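PDB 1UAI: polyguluronate lyase from Corynebacterium sp., which probably cleaves the poly(alpha-L-guluronate) blocks of alginate as a lyase with a jellyroll beta-sandwich fold. Local coordinates for residues T133-T138 with V171-V176. Sequence-based numbering, arbitrary orientation.
Sequences TSLYIT and VYYNGV
I137 and V171, with L135 and Y173 beside them, join the two sheets of the jellyroll beta-sandwich: strand 134-139 belongs to one sheet, strand 168-173 to the other. The evidence for face-to-face packing, and against pairing within a sheet, is that the CA atoms of I137 and V171 are 7.7 Å apart and that the two short segments share apolar contacts but no backbone bonds. At the contact the two short segments run nearly antiparallel, 159° apart.

I137 can be followed outward. Its CB branches toward V171. The CG2 methyl faces both methyls of the valine, 3.8 Å from V171 CG1 and 4.0 Å from V171 CG2. On the other branch, CG1 lies anti to the carbonyl carbon and passes V171 CG1 at 4.0 Å; the terminal CD1 then approaches that same methyl to 3.7 Å. V171 CG1 thus meets CG1, CG2 and CD1 of I137, the two side chains lying alongside each other and pointing opposite ways. F128 and T179 each touch both residues, one from either sheet.

Toward the end of strand 168-173, Y173 holds its ring carbon CG anti to the backbone N (chi1 171°), which carries the ring toward L135. V148 touches the ring as well, and F158 meets it with the planes inclined at about 40°. Just beyond, the type I' turn from Y173 to V176 leads into strand 176-182, and N174 ND2 lies 3.6 Å above one face of the Y173 ring, offset toward the rim. L135 meets that ring obliquely, through one methyl: CD2 comes to 3.6 Å from Y173 CE1.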
ATOM      1  N   THR A 133      15.492  -8.674   0.498  1.00  5.42           N
ATOM      2  CA  THR A 133      16.008  -7.637   1.383  1.00  5.49           C
ATOM      3  C   THR A 133      16.316  -6.378   0.575  1.00  4.66           C
ATOM      4  O   THR A 133      16.927  -5.440   1.083  1.00  5.37           O
ATOM      5  CB  THR A 133      17.296  -8.079   2.122  1.00  5.89           C
ATOM      6  OG1 THR A 133      18.342  -8.318   1.175  1.00  6.41           O
ATOM      7  CG2 THR A 133      17.041  -9.348   2.918  1.00  6.91           C
ATOM      8  N   SER A 134      15.888  -6.360  -0.685  1.00  4.90           N
ATOM      9  CA  SER A 134      16.121  -5.212  -1.547  1.00  4.98           C
ATOM     10  C   SER A 134      14.852  -4.398  -1.727  1.00  3.95           C
ATOM     11  O   SER A 134      13.878  -4.864  -2.319  1.00  4.68           O
ATOM     12  CB  SER A 134      16.649  -5.662  -2.911  1.00  5.01           C
ATOM     13  OG  SER A 134      17.973  -6.155  -2.802  1.00  7.63           O
ATOM     14  N   LEU A 135      14.878  -3.183  -1.191  1.00  4.29           N
ATOM     15  CA  LEU A 135      13.751  -2.265  -1.276  1.00  4.02           C
ATOM     16  C   LEU A 135      13.996  -1.300  -2.430  1.00  4.35           C
ATOM     17  O   LEU A 135      15.055  -0.674  -2.511  1.00  4.74           O
ATOM     18  CB  LEU A 135      13.614  -1.483   0.031  1.00  5.02           C
ATOM     19  CG  LEU A 135      12.523  -0.412   0.074  1.00  5.17           C
ATOM     20  CD1 LEU A 135      11.155  -1.046  -0.140  1.00  6.79           C
ATOM     21  CD2 LEU A 135      12.582   0.309   1.408  1.00  6.95           C
ATOM     22  N   TYR A 136      13.011  -1.187  -3.315  1.00  3.72           N
ATOM     23  CA  TYR A 136      13.105  -0.318  -4.482  1.00  4.21           C
ATOM     24  C   TYR A 136      11.991   0.703  -4.556  1.00  4.91           C
ATOM     25  O   TYR A 136      10.919   0.523  -3.974  1.00  4.75           O
ATOM     26  CB  TYR A 136      12.974  -1.128  -5.771  1.00  5.67           C
ATOM     27  CG  TYR A 136      13.977  -2.224  -5.967  1.00  5.20           C
ATOM     28  CD1 TYR A 136      15.159  -1.994  -6.659  1.00  5.60           C
ATOM     29  CD2 TYR A 136      13.732  -3.509  -5.485  1.00  5.77           C
ATOM     30  CE1 TYR A 136      16.073  -3.016  -6.876  1.00  6.23           C
ATOM     31  CE2 TYR A 136      14.639  -4.536  -5.691  1.00  6.62           C
ATOM     32  CZ  TYR A 136      15.806  -4.285  -6.389  1.00  6.11           C
ATOM     33  OH  TYR A 136      16.699  -5.310  -6.607  1.00  8.29           O
ATOM     34  N   ILE A 137      12.271   1.772  -5.293  1.00  5.37           N
ATOM     35  CA  ILE A 137      11.269   2.774  -5.619  1.00  4.78           C
ATOM     36  C   ILE A 137      11.155   2.490  -7.115  1.00  4.67           C
ATOM     37  O   ILE A 137      12.148   2.556  -7.851  1.00  5.26           O
ATOM     38  CB  ILE A 137      11.739   4.226  -5.428  1.00  5.88           C
ATOM     39  CG1 ILE A 137      12.063   4.489  -3.958  1.00  7.84           C
ATOM     40  CG2 ILE A 137      10.650   5.181  -5.933  1.00  6.31           C
ATOM     41  CD1 ILE A 137      10.942   4.161  -3.014  1.00  9.94           C
ATOM     42  N   THR A 138       9.957   2.140  -7.559  1.00  4.82           N
ATOM     43  CA  THR A 138       9.736   1.804  -8.955  1.00  5.47           C
ATOM     44  C   THR A 138       9.356   3.013  -9.796  1.00  5.62           C
ATOM     45  O   THR A 138       9.129   4.105  -9.279  1.00  5.47           O
ATOM     46  CB  THR A 138       8.608   0.776  -9.082  1.00  4.85           C
ATOM     47  OG1 THR A 138       7.370   1.398  -8.715  1.00  5.15           O
ATOM     48  CG2 THR A 138       8.859  -0.416  -8.162  1.00  5.41           C
ATOM     49  N   VAL A 171      10.550  11.214  -4.206  1.00  4.72           N
ATOM     50  CA  VAL A 171      10.322  10.092  -3.299  1.00  5.23           C
ATOM     51  C   VAL A 171      11.440  10.019  -2.264  1.00  5.01           C
ATOM     52  O   VAL A 171      12.619   9.972  -2.617  1.00  5.60           O
ATOM     53  CB  VAL A 171      10.249   8.761  -4.077  1.00  5.05           C
ATOM     54  CG1 VAL A 171       9.733   7.660  -3.167  1.00  6.31           C
ATOM     55  CG2 VAL A 171       9.348   8.919  -5.294  1.00  6.16           C
ATOM     56  N   TYR A 172      11.053  10.002  -0.992  1.00  5.08           N
ATOM     57  CA  TYR A 172      11.997   9.980   0.123  1.00  5.25           C
ATOM     58  C   TYR A 172      11.910   8.718   0.972  1.00  5.17           C
ATOM     59  O   TYR A 172      10.844   8.115   1.107  1.00  5.41           O
ATOM     60  CB  TYR A 172      11.737  11.178   1.043  1.00  5.79           C
ATOM     61  CG  TYR A 172      11.800  12.520   0.361  1.00  6.34           C
ATOM     62  CD1 TYR A 172      12.948  13.305   0.434  1.00  7.67           C
ATOM     63  CD2 TYR A 172      10.712  13.006  -0.363  1.00  6.39           C
ATOM     64  CE1 TYR A 172      13.014  14.543  -0.199  1.00  9.20           C
ATOM     65  CE2 TYR A 172      10.766  14.241  -0.999  1.00  7.84           C
ATOM     66  CZ  TYR A 172      11.920  15.003  -0.913  1.00  8.71           C
ATOM     67  OH  TYR A 172      11.988  16.220  -1.551  1.00 10.68           O
ATOM     68  N   TYR A 173      13.045   8.351   1.559  1.00  5.29           N
ATOM     69  CA  TYR A 173      13.164   7.198   2.449  1.00  5.50           C
ATOM     70  C   TYR A 173      13.952   7.720   3.647  1.00  5.67           C
ATOM     71  O   TYR A 173      15.103   8.147   3.507  1.00  6.07           O
ATOM     72  CB  TYR A 173      13.927   6.070   1.757  1.00  5.91           C
ATOM     73  CG  TYR A 173      14.296   4.906   2.651  1.00  6.73           C
ATOM     74  CD1 TYR A 173      13.361   3.930   2.995  1.00  6.95           C
ATOM     75  CD2 TYR A 173      15.603   4.757   3.112  1.00  8.03           C
ATOM     76  CE1 TYR A 173      13.728   2.825   3.772  1.00  8.33           C
ATOM     77  CE2 TYR A 173      15.978   3.665   3.884  1.00  8.89           C
ATOM     78  CZ  TYR A 173      15.040   2.702   4.208  1.00  8.44           C
ATOM     79  OH  TYR A 173      15.425   1.599   4.937  1.00 10.91           O
ATOM     80  N   ASN A 174      13.320   7.696   4.815  1.00  6.34           N
ATOM     81  CA  ASN A 174      13.923   8.201   6.041  1.00  7.57           C
ATOM     82  C   ASN A 174      14.521   9.594   5.860  1.00  8.28           C
ATOM     83  O   ASN A 174      15.630   9.883   6.319  1.00  9.70           O
ATOM     84  CB  ASN A 174      14.966   7.218   6.585  1.00  8.49           C
ATOM     85  CG  ASN A 174      14.329   5.966   7.157  1.00  7.07           C
ATOM     86  OD1 ASN A 174      13.162   5.986   7.559  1.00  7.65           O
ATOM     87  ND2 ASN A 174      15.088   4.879   7.213  1.00  8.79           N
ATOM     88  N   GLY A 175      13.765  10.451   5.180  1.00  8.46           N
ATOM     89  CA  GLY A 175      14.182  11.826   4.961  1.00  9.15           C
ATOM     90  C   GLY A 175      15.134  12.105   3.816  1.00  9.69           C
ATOM     91  O   GLY A 175      15.385  13.268   3.498  1.00 11.34           O
ATOM     92  N   VAL A 176      15.659  11.062   3.185  1.00  8.60           N
ATOM     93  CA  VAL A 176      16.601  11.243   2.087  1.00  8.54           C
ATOM     94  C   VAL A 176      15.947  11.037   0.722  1.00  6.71           C
ATOM     95  O   VAL A 176      15.276  10.031   0.488  1.00  6.37           O
ATOM     96  CB  VAL A 176      17.798  10.273   2.234  1.00  8.72           C
ATOM     97  CG1 VAL A 176      18.780  10.469   1.088  1.00 10.77           C
ATOM     98  CG2 VAL A 176      18.486  10.502   3.574  1.00 11.28           C
TER